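RegF protein (Neisseria gonorrhoeae, PDB 4HOJ) is a stringent starvation protein A homologue of the glutathione transferase superfamily that binds glutathione and calcium. Local coordinates at residues M4-H16 and L22-I34. Sequence-based numbering, arbitrary orientation. Where two conformers were deposited one is given.
With GSH (glutathione), chain C.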
ATOM      1  N   MET A   4      11.553   5.347 -20.519  1.00 26.10           N
ATOM      2  CA  MET A   4      10.934   4.543 -19.451  1.00 20.91           C
ATOM      3  C   MET A   4      11.205   3.060 -19.670  1.00 19.29           C
ATOM      4  O   MET A   4      10.848   2.517 -20.727  1.00 19.13           O
ATOM      5  CB  MET A   4       9.436   4.760 -19.473  1.00 26.25           C
ATOM      6  CG  MET A   4       8.707   3.996 -18.434  1.00 25.28           C
ATOM      7  SD  MET A   4       6.951   4.449 -18.267  1.00 23.17           S
ATOM      8  CE  MET A   4       7.013   6.088 -17.631  1.00 27.13           C
ATOM      9  N   THR A   5      11.803   2.409 -18.681  1.00 15.05           N
ATOM     10  CA  THR A   5      12.256   1.034 -18.807  1.00 14.66           C
ATOM     11  C   THR A   5      11.620   0.213 -17.688  1.00 12.54           C
ATOM     12  O   THR A   5      11.697   0.577 -16.519  1.00 12.93           O
ATOM     13  CB  THR A   5      13.772   0.943 -18.692  1.00 18.83           C
ATOM     14  OG1 THR A   5      14.354   1.710 -19.750  1.00 19.45           O
ATOM     15  CG2 THR A   5      14.275  -0.515 -18.801  1.00 19.52           C
ATOM     16  N   LEU A   6      10.988  -0.901 -18.021  1.00 12.06           N
ATOM     17  CA  LEU A   6      10.463  -1.840 -17.070  1.00 10.66           C
ATOM     18  C   LEU A   6      11.334  -3.064 -17.023  1.00 11.06           C
ATOM     19  O   LEU A   6      11.497  -3.748 -18.055  1.00 12.41           O
ATOM     20  CB  LEU A   6       9.036  -2.281 -17.443  1.00 12.05           C
ATOM     21  CG  LEU A   6       8.360  -3.203 -16.439  1.00  9.42           C
ATOM     22  CD1 LEU A   6       7.945  -2.390 -15.226  1.00 11.51           C
ATOM     23  CD2 LEU A   6       7.135  -3.882 -17.079  1.00 12.12           C
ATOM     24  N   TYR A   7      11.833  -3.389 -15.840  1.00 10.96           N
ATOM     25  CA  TYR A   7      12.505  -4.656 -15.607  1.00  8.93           C
ATOM     26  C   TYR A   7      11.464  -5.649 -15.191  1.00  8.56           C
ATOM     27  O   TYR A   7      10.727  -5.424 -14.234  1.00  9.07           O
ATOM     28  CB  TYR A   7      13.554  -4.457 -14.511  1.00 11.22           C
ATOM     29  CG  TYR A   7      14.720  -3.601 -14.947  1.00 13.12           C
ATOM     30  CD1 TYR A   7      14.684  -2.219 -14.886  1.00 13.23           C
ATOM     31  CD2 TYR A   7      15.855  -4.189 -15.441  1.00 17.88           C
ATOM     32  CE1 TYR A   7      15.723  -1.433 -15.278  1.00 14.93           C
ATOM     33  CE2 TYR A   7      16.929  -3.416 -15.819  1.00 25.07           C
ATOM     34  CZ  TYR A   7      16.847  -2.038 -15.752  1.00 19.95           C
ATOM     35  OH  TYR A   7      17.940  -1.284 -16.155  1.00 23.76           O
ATOM     36  N   SER A   8      11.362  -6.739 -15.971  1.00  9.97           N
ATOM     37  CA  SER A   8      10.179  -7.612 -15.889  1.00  9.05           C
ATOM     38  C   SER A   8      10.589  -9.075 -15.920  1.00  8.96           C
ATOM     39  O   SER A   8      11.508  -9.421 -16.645  1.00 11.14           O
ATOM     40  CB  SER A   8       9.323  -7.309 -17.135  1.00 10.34           C
ATOM     41  OG  SER A   8       8.317  -8.312 -17.279  1.00 11.31           O
ATOM     42  N   GLY A   9       9.924  -9.906 -15.141  1.00  9.09           N
ATOM     43  CA  GLY A   9      10.089 -11.352 -15.278  1.00  9.57           C
ATOM     44  C   GLY A   9       9.053 -11.920 -16.233  1.00  9.35           C
ATOM     45  O   GLY A   9       7.874 -11.559 -16.161  1.00  8.83           O
ATOM     46  N   ILE A  10       9.449 -12.826 -17.095  0.59  9.05           N
ATOM     47  CA  ILE A  10       8.539 -13.260 -18.164  0.59 11.69           C
ATOM     48  C   ILE A  10       7.360 -14.073 -17.661  0.59  9.32           C
ATOM     49  O   ILE A  10       6.348 -14.198 -18.343  0.59 10.87           O
ATOM     50  CB  ILE A  10       9.270 -14.007 -19.247  0.59  9.66           C
ATOM     51  CG1 ILE A  10       9.925 -15.302 -18.753  0.59 11.46           C
ATOM     52  CG2 ILE A  10      10.361 -13.078 -19.872  0.59 13.15           C
ATOM     53  CD1 ILE A  10      10.522 -16.135 -19.892  0.59 14.03           C
ATOM     54  N   THR A  11       7.475 -14.628 -16.462  1.00  8.87           N
ATOM     55  CA  THR A  11       6.302 -15.333 -15.881  1.00  9.08           C
ATOM     56  C   THR A  11       5.811 -14.655 -14.627  1.00  7.55           C
ATOM     57  O   THR A  11       4.986 -15.230 -13.923  1.00  9.31           O
ATOM     58  CB  THR A  11       6.525 -16.849 -15.621  1.00  9.03           C
ATOM     59  OG1 THR A  11       7.592 -16.999 -14.684  1.00 11.31           O
ATOM     60  CG2 THR A  11       6.868 -17.582 -16.928  1.00 11.54           C
ATOM     61  N   CYS A  12       6.257 -13.436 -14.346  1.00  8.04           N
ATOM     62  CA  CYS A  12       5.954 -12.811 -13.071  1.00  7.37           C
ATOM     63  C   CYS A  12       4.594 -12.100 -13.128  1.00  6.71           C
ATOM     64  O   CYS A  12       4.447 -11.163 -13.931  1.00  7.39           O
ATOM     65  CB  CYS A  12       7.066 -11.794 -12.763  1.00  6.95           C
ATOM     66  SG  CYS A  12       6.744 -10.767 -11.325  1.00 10.13           S
ATOM     67  N   PRO A  13       3.657 -12.481 -12.251  1.00  7.13           N
ATOM     68  CA  PRO A  13       2.339 -11.814 -12.321  1.00  6.56           C
ATOM     69  C   PRO A  13       2.414 -10.336 -11.961  1.00  6.89           C
ATOM     70  O   PRO A  13       1.560  -9.559 -12.403  1.00  8.03           O
ATOM     71  CB  PRO A  13       1.450 -12.632 -11.338  1.00  7.53           C
ATOM     72  CG  PRO A  13       2.480 -13.312 -10.375  1.00  8.19           C
ATOM     73  CD  PRO A  13       3.712 -13.593 -11.281  1.00  8.04           C
ATOM     74  N   PHE A  14       3.373  -9.937 -11.127  1.00  6.99           N
ATOM     75  CA  PHE A  14       3.484  -8.541 -10.715  1.00  7.44           C
ATOM     76  C   PHE A  14       4.037  -7.715 -11.819  1.00  7.02           C
ATOM     77  O   PHE A  14       3.531  -6.618 -12.095  1.00  8.49           O
ATOM     78  CB  PHE A  14       4.315  -8.440  -9.421  1.00  8.17           C
ATOM     79  CG  PHE A  14       3.719  -9.245  -8.299  1.00  7.30           C
ATOM     80  CD1 PHE A  14       2.595  -8.777  -7.649  1.00  7.71           C
ATOM     81  CD2 PHE A  14       4.216 -10.466  -7.964  1.00  7.79           C
ATOM     82  CE1 PHE A  14       2.021  -9.492  -6.628  1.00 10.72           C
ATOM     83  CE2 PHE A  14       3.616 -11.245  -6.962  1.00  8.95           C
ATOM     84  CZ  PHE A  14       2.504 -10.746  -6.291  1.00  9.47           C
ATOM     85  N   SER A  15       4.992  -8.266 -12.583  1.00  7.33           N
ATOM     86  CA  SER A  15       5.473  -7.612 -13.816  1.00  8.62           C
ATOM     87  C   SER A  15       4.367  -7.528 -14.890  1.00  7.87           C
ATOM     88  O   SER A  15       4.282  -6.550 -15.637  1.00  9.50           O
ATOM     89  CB  SER A  15       6.677  -8.414 -14.418  1.00 11.54           C
ATOM     90  OG  SER A  15       7.792  -8.411 -13.489  1.00 13.15           O
ATOM     91  N   HIS A  16       3.560  -8.577 -14.941  1.00  7.68           N
ATOM     92  CA  HIS A  16       2.456  -8.650 -15.880  1.00  7.22           C
ATOM     93  C   HIS A  16       1.500  -7.453 -15.659  1.00  6.53           C
ATOM     94  O   HIS A  16       1.038  -6.816 -16.618  1.00  8.11           O
ATOM     95  CB  HIS A  16       1.787  -9.999 -15.681  1.00  7.28           C
ATOM     96  CG  HIS A  16       0.772 -10.347 -16.716  1.00  7.64           C
ATOM     97  ND1 HIS A  16       0.084 -11.529 -16.641  1.00  9.09           N
ATOM     98  CD2 HIS A  16       0.271  -9.656 -17.787  1.00  8.58           C
ATOM     99  CE1 HIS A  16      -0.765 -11.598 -17.664  1.00 10.16           C
ATOM    100  NE2 HIS A  16      -0.681 -10.467 -18.371  1.00  9.92           N
ATOM    101  N   LEU A  22       1.239  -0.497 -19.223  1.00 10.22           N
ATOM    102  CA  LEU A  22       2.028   0.175 -20.250  1.00 10.40           C
ATOM    103  C   LEU A  22       1.386   0.057 -21.603  1.00 12.83           C
ATOM    104  O   LEU A  22       1.311   1.041 -22.339  1.00 13.19           O
ATOM    105  CB  LEU A  22       3.478  -0.330 -20.227  1.00 12.43           C
ATOM    106  CG  LEU A  22       4.269   0.176 -19.019  1.00 12.16           C
ATOM    107  CD1 LEU A  22       5.498  -0.705 -18.823  1.00 16.60           C
ATOM    108  CD2 LEU A  22       4.658   1.625 -19.212  1.00 13.95           C
ATOM    109  N   TYR A  23       0.873  -1.126 -21.944  1.00 11.50           N
ATOM    110  CA  TYR A  23       0.190  -1.267 -23.218  1.00 13.78           C
ATOM    111  C   TYR A  23      -1.168  -0.589 -23.268  1.00 13.79           C
ATOM    112  O   TYR A  23      -1.564  -0.107 -24.333  1.00 16.61           O
ATOM    113  CB  TYR A  23       0.119  -2.740 -23.613  1.00 13.81           C
ATOM    114  CG  TYR A  23       1.437  -3.272 -24.161  1.00 13.50           C
ATOM    115  CD1 TYR A  23       1.845  -2.894 -25.426  1.00 16.73           C
ATOM    116  CD2 TYR A  23       2.258  -4.106 -23.420  1.00 13.98           C
ATOM    117  CE1 TYR A  23       3.026  -3.361 -25.942  1.00 18.77           C
ATOM    118  CE2 TYR A  23       3.459  -4.587 -23.934  1.00 17.25           C
ATOM    119  CZ  TYR A  23       3.823  -4.186 -25.196  1.00 18.37           C
ATOM    120  OH  TYR A  23       4.996  -4.613 -25.788  1.00 26.07           O
ATOM    121  N   GLU A  24      -1.839  -0.455 -22.114  1.00 12.45           N
ATOM    122  CA  GLU A  24      -3.095   0.313 -22.128  1.00 14.13           C
ATOM    123  C   GLU A  24      -2.813   1.787 -22.416  1.00 17.01           C
ATOM    124  O   GLU A  24      -3.616   2.426 -23.069  1.00 16.97           O
ATOM    125  CB  GLU A  24      -3.849   0.203 -20.760  1.00 12.25           C
ATOM    126  CG  GLU A  24      -4.547  -1.137 -20.494  1.00 13.81           C
ATOM    127  CD  GLU A  24      -5.853  -1.273 -21.259  1.00 14.87           C
ATOM    128  OE1 GLU A  24      -6.489  -0.219 -21.554  1.00 17.44           O
ATOM    129  OE2 GLU A  24      -6.264  -2.388 -21.574  1.00 15.10           O
ATOM    130  N   LYS A  25      -1.707   2.345 -21.908  1.00 15.49           N
ATOM    131  CA  LYS A  25      -1.377   3.753 -22.158  1.00 17.65           C
ATOM    132  C   LYS A  25      -0.815   3.983 -23.535  1.00 21.23           C
ATOM    133  O   LYS A  25      -0.929   5.088 -24.065  1.00 22.55           O
ATOM    134  CB  LYS A  25      -0.385   4.240 -21.094  1.00 19.60           C
ATOM    135  CG  LYS A  25      -0.926   4.196 -19.669  1.00 17.82           C
ATOM    136  CD  LYS A  25      -2.055   5.217 -19.483  1.00 14.99           C
ATOM    137  CE  LYS A  25      -2.371   5.356 -17.970  1.00 19.11           C
ATOM    138  NZ  LYS A  25      -3.234   6.553 -17.659  1.00 17.75           N
ATOM    139  N   GLY A  26      -0.162   2.974 -24.105  1.00 18.73           N
ATOM    140  CA  GLY A  26       0.267   3.096 -25.487  1.00 22.90           C
ATOM    141  C   GLY A  26       1.468   3.983 -25.770  1.00 25.08           C
ATOM    142  O   GLY A  26       1.703   4.295 -26.932  1.00 27.81           O
ATOM    143  N   MET A  27       2.229   4.376 -24.755  1.00 24.08           N
ATOM    144  CA  MET A  27       3.382   5.274 -24.958  1.00 27.26           C
ATOM    145  C   MET A  27       4.660   4.485 -25.211  1.00 27.40           C
ATOM    146  O   MET A  27       4.643   3.253 -25.194  1.00 31.07           O
ATOM    147  CB  MET A  27       3.571   6.182 -23.735  1.00 28.33           C
ATOM    148  CG  MET A  27       2.401   7.130 -23.526  1.00 29.48           C
ATOM    149  SD  MET A  27       2.161   8.374 -24.831  1.00 48.71           S
ATOM    150  CE  MET A  27       1.102   7.553 -26.018  1.00 48.11           C
ATOM    151  N   ASP A  28       5.775   5.188 -25.398  1.00 32.20           N
ATOM    152  CA  ASP A  28       7.022   4.484 -25.662  1.00 33.89           C
ATOM    153  C   ASP A  28       7.652   4.004 -24.369  1.00 27.55           C
ATOM    154  O   ASP A  28       7.763   4.729 -23.373  1.00 31.02           O
ATOM    155  CB  ASP A  28       8.004   5.329 -26.484  1.00 39.99           C
ATOM    156  CG  ASP A  28       8.709   6.390 -25.650  1.00 46.20           C
ATOM    157  OD1 ASP A  28       8.091   6.917 -24.689  1.00 49.97           O
ATOM    158  OD2 ASP A  28       9.886   6.700 -25.969  1.00 55.44           O
ATOM    159  N   PHE A  29       8.041   2.741 -24.378  1.00 23.11           N
ATOM    160  CA  PHE A  29       8.715   2.157 -23.230  1.00 19.18           C
ATOM    161  C   PHE A  29       9.541   1.001 -23.732  1.00 20.28           C
ATOM    162  O   PHE A  29       9.369   0.504 -24.864  1.00 21.00           O
ATOM    163  CB  PHE A  29       7.742   1.672 -22.135  1.00 18.16           C
ATOM    164  CG  PHE A  29       6.709   0.690 -22.626  1.00 17.87           C
ATOM    165  CD1 PHE A  29       5.589   1.138 -23.287  1.00 23.84           C
ATOM    166  CD2 PHE A  29       6.876  -0.655 -22.446  1.00 27.75           C
ATOM    167  CE1 PHE A  29       4.657   0.259 -23.754  1.00 25.71           C
ATOM    168  CE2 PHE A  29       5.914  -1.544 -22.900  1.00 29.79           C
ATOM    169  CZ  PHE A  29       4.815  -1.078 -23.551  1.00 26.74           C
ATOM    170  N   GLU A  30      10.434   0.557 -22.872  1.00 20.17           N
ATOM    171  CA  GLU A  30      11.286  -0.572 -23.154  1.00 20.88           C
ATOM    172  C   GLU A  30      11.031  -1.581 -22.054  1.00 15.24           C
ATOM    173  O   GLU A  30      10.861  -1.191 -20.900  1.00 15.58           O
ATOM    174  CB  GLU A  30      12.746  -0.104 -23.137  1.00 26.54           C
ATOM    175  CG  GLU A  30      13.782  -1.208 -23.187  1.00 36.83           C
ATOM    176  CD  GLU A  30      15.103  -0.713 -23.738  1.00 44.06           C
ATOM    177  OE1 GLU A  30      16.128  -1.415 -23.563  1.00 50.71           O
ATOM    178  OE2 GLU A  30      15.101   0.376 -24.365  1.00 43.66           O
ATOM    179  N   ILE A  31      11.024  -2.865 -22.391  1.00 18.96           N
ATOM    180  CA  ILE A  31      10.994  -3.949 -21.420  1.00 18.12           C
ATOM    181  C   ILE A  31      12.350  -4.643 -21.385  1.00 18.05           C
ATOM    182  O   ILE A  31      12.910  -5.017 -22.452  1.00 22.45           O
ATOM    183  CB  ILE A  31       9.879  -4.968 -21.744  1.00 17.85           C
ATOM    184  CG1 ILE A  31       8.524  -4.312 -21.749  1.00 21.35           C
ATOM    185  CG2 ILE A  31       9.801  -6.072 -20.693  1.00 21.89           C
ATOM    186  CD1 ILE A  31       7.395  -5.216 -22.210  1.00 31.39           C
ATOM    187  N   LYS A  32      12.916  -4.823 -20.205  1.00 15.87           N
ATOM    188  CA  LYS A  32      14.121  -5.618 -20.029  1.00 15.24           C
ATOM    189  C   LYS A  32      13.755  -6.852 -19.252  1.00 12.61           C
ATOM    190  O   LYS A  32      13.313  -6.778 -18.115  1.00 13.14           O
ATOM    191  CB  LYS A  32      15.211  -4.849 -19.279  1.00 17.77           C
ATOM    192  CG  LYS A  32      15.887  -3.782 -20.122  1.00 26.76           C
ATOM    193  CD  LYS A  32      16.858  -3.001 -19.260  1.00 34.27           C
ATOM    194  CE  LYS A  32      17.924  -2.325 -20.075  1.00 41.03           C
ATOM    195  NZ  LYS A  32      19.061  -3.260 -20.338  1.00 46.23           N
ATOM    196  N   ASP A  33      13.992  -8.009 -19.831  1.00 15.08           N
ATOM    197  CA  ASP A  33      13.630  -9.256 -19.175  1.00 13.56           C
ATOM    198  C   ASP A  33      14.714  -9.634 -18.177  1.00 13.86           C
ATOM    199  O   ASP A  33      15.911  -9.656 -18.521  1.00 19.23           O
ATOM    200  CB  ASP A  33      13.505 -10.391 -20.200  1.00 18.12           C
ATOM    201  CG  ASP A  33      12.288 -10.269 -21.098  1.00 22.65           C
ATOM    202  OD1 ASP A  33      11.349  -9.545 -20.764  1.00 25.76           O
ATOM    203  OD2 ASP A  33      12.301 -10.969 -22.144  1.00 26.65           O
ATOM    204  N   ILE A  34      14.266  -9.983 -16.991  1.00 12.84           N
ATOM    205  CA  ILE A  34      15.145 -10.413 -15.905  1.00 11.98           C
ATOM    206  C   ILE A  34      14.770 -11.863 -15.618  1.00 12.23           C
ATOM    207  O   ILE A  34      13.596 -12.140 -15.375  1.00 13.33           O
ATOM    208  CB  ILE A  34      14.949  -9.519 -14.684  1.00 13.75           C
ATOM    209  CG1 ILE A  34      15.358  -8.067 -15.011  1.00 15.81           C
ATOM    210  CG2 ILE A  34      15.699 -10.159 -13.522  1.00 15.39           C
ATOM    211  CD1 ILE A  34      16.783  -7.892 -15.377  1.00 20.76           C
TER
HETATM  212  N1  GSH C 302       5.229  -6.803  -3.904  1.00  8.53           N
HETATM  213  CA1 GSH C 302       5.953  -7.010  -5.192  1.00  7.63           C
HETATM  214  C1  GSH C 302       5.290  -6.247  -6.280  1.00  8.54           C
HETATM  215  O11 GSH C 302       5.972  -5.780  -7.227  1.00  7.72           O
HETATM  216  O12 GSH C 302       4.052  -6.128  -6.223  1.00  8.37           O
HETATM  217  CB1 GSH C 302       6.128  -8.503  -5.501  1.00  7.95           C
HETATM  218  CG1 GSH C 302       7.082  -8.773  -6.670  1.00  8.15           C
HETATM  219  CD1 GSH C 302       7.487 -10.235  -6.692  1.00  8.69           C
HETATM  220  OE1 GSH C 302       7.070 -11.065  -5.915  1.00 10.33           O
HETATM  221  N2  GSH C 302       8.342 -10.525  -7.744  1.00  9.21           N
HETATM  222  CA2 GSH C 302       8.848 -11.891  -7.867  1.00  8.37           C
HETATM  223  C2  GSH C 302      10.346 -11.800  -7.719  1.00  9.32           C
HETATM  224  O2  GSH C 302      11.087 -10.943  -8.172  1.00  9.35           O
HETATM  225  CB2 GSH C 302       8.593 -12.544  -9.183  1.00  8.66           C
HETATM  226  SG2 GSH C 302       6.881 -12.627  -9.628  1.00 15.37           S
HETATM  227  N3  GSH C 302      10.923 -12.959  -7.050  1.00 13.15           N
HETATM  228  CA3 GSH C 302      12.352 -13.051  -6.813  1.00 15.15           C
HETATM  229  C3  GSH C 302      12.557 -13.083  -5.331  1.00 22.53           C
HETATM  230  O31 GSH C 302      11.658 -12.870  -4.447  1.00 21.09           O
HETATM  231  O32 GSH C 302      13.732 -13.318  -4.968  1.00 25.27           O
HETATM  232  O   HOH W   1       9.000  -9.855 -19.311  1.00 16.01           O
HETATM  233  O   HOH W   2      12.257 -13.815 -16.952  1.00 14.35           O
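Met4 O accepts from Glu30 N, the first rung of a parallel ladder between strands 5-8 and 30-33, which helix 13-25 connects in the beta-alpha-beta unit of the thioredoxin-like domain. Leu6 bonds through both backbone groups, N to Glu30 O and O to Lys32 N, and Ser8 likewise to Lys32 O and Ile34 N. On the face carrying Thr5 and Tyr7, the aliphatic chain of Lys32 runs alongside the phenol, CD 3.5 Å from Tyr7 CE2, and also meets Thr5 CG2. Ile34 CD1 approaches the edge of the same ring, 3.8 Å from Tyr7 CD2. On the other face, Leu6 CG lies anti to the backbone N (chi1 -176°), which brings CD2 within 4.0 Å of Leu22 CD1, while Leu22 CD2 touches Met4 SD, packing the helix against the sheet. The Phe29 ring, with CG between its backbone N and carbonyl carbon (chi1 56°), has Leu22 CB over the centre of one face. Strand 54-57 flanks strand 5-8 on its other edge. Beyond the ladder, Gly9 N donates to Ser15 OG near Cys12, which binds glutathione covalently. Arg19 holds Ser8 OG, and a water 2.6 Å from Ser8 OG donates to Asp33 OD1.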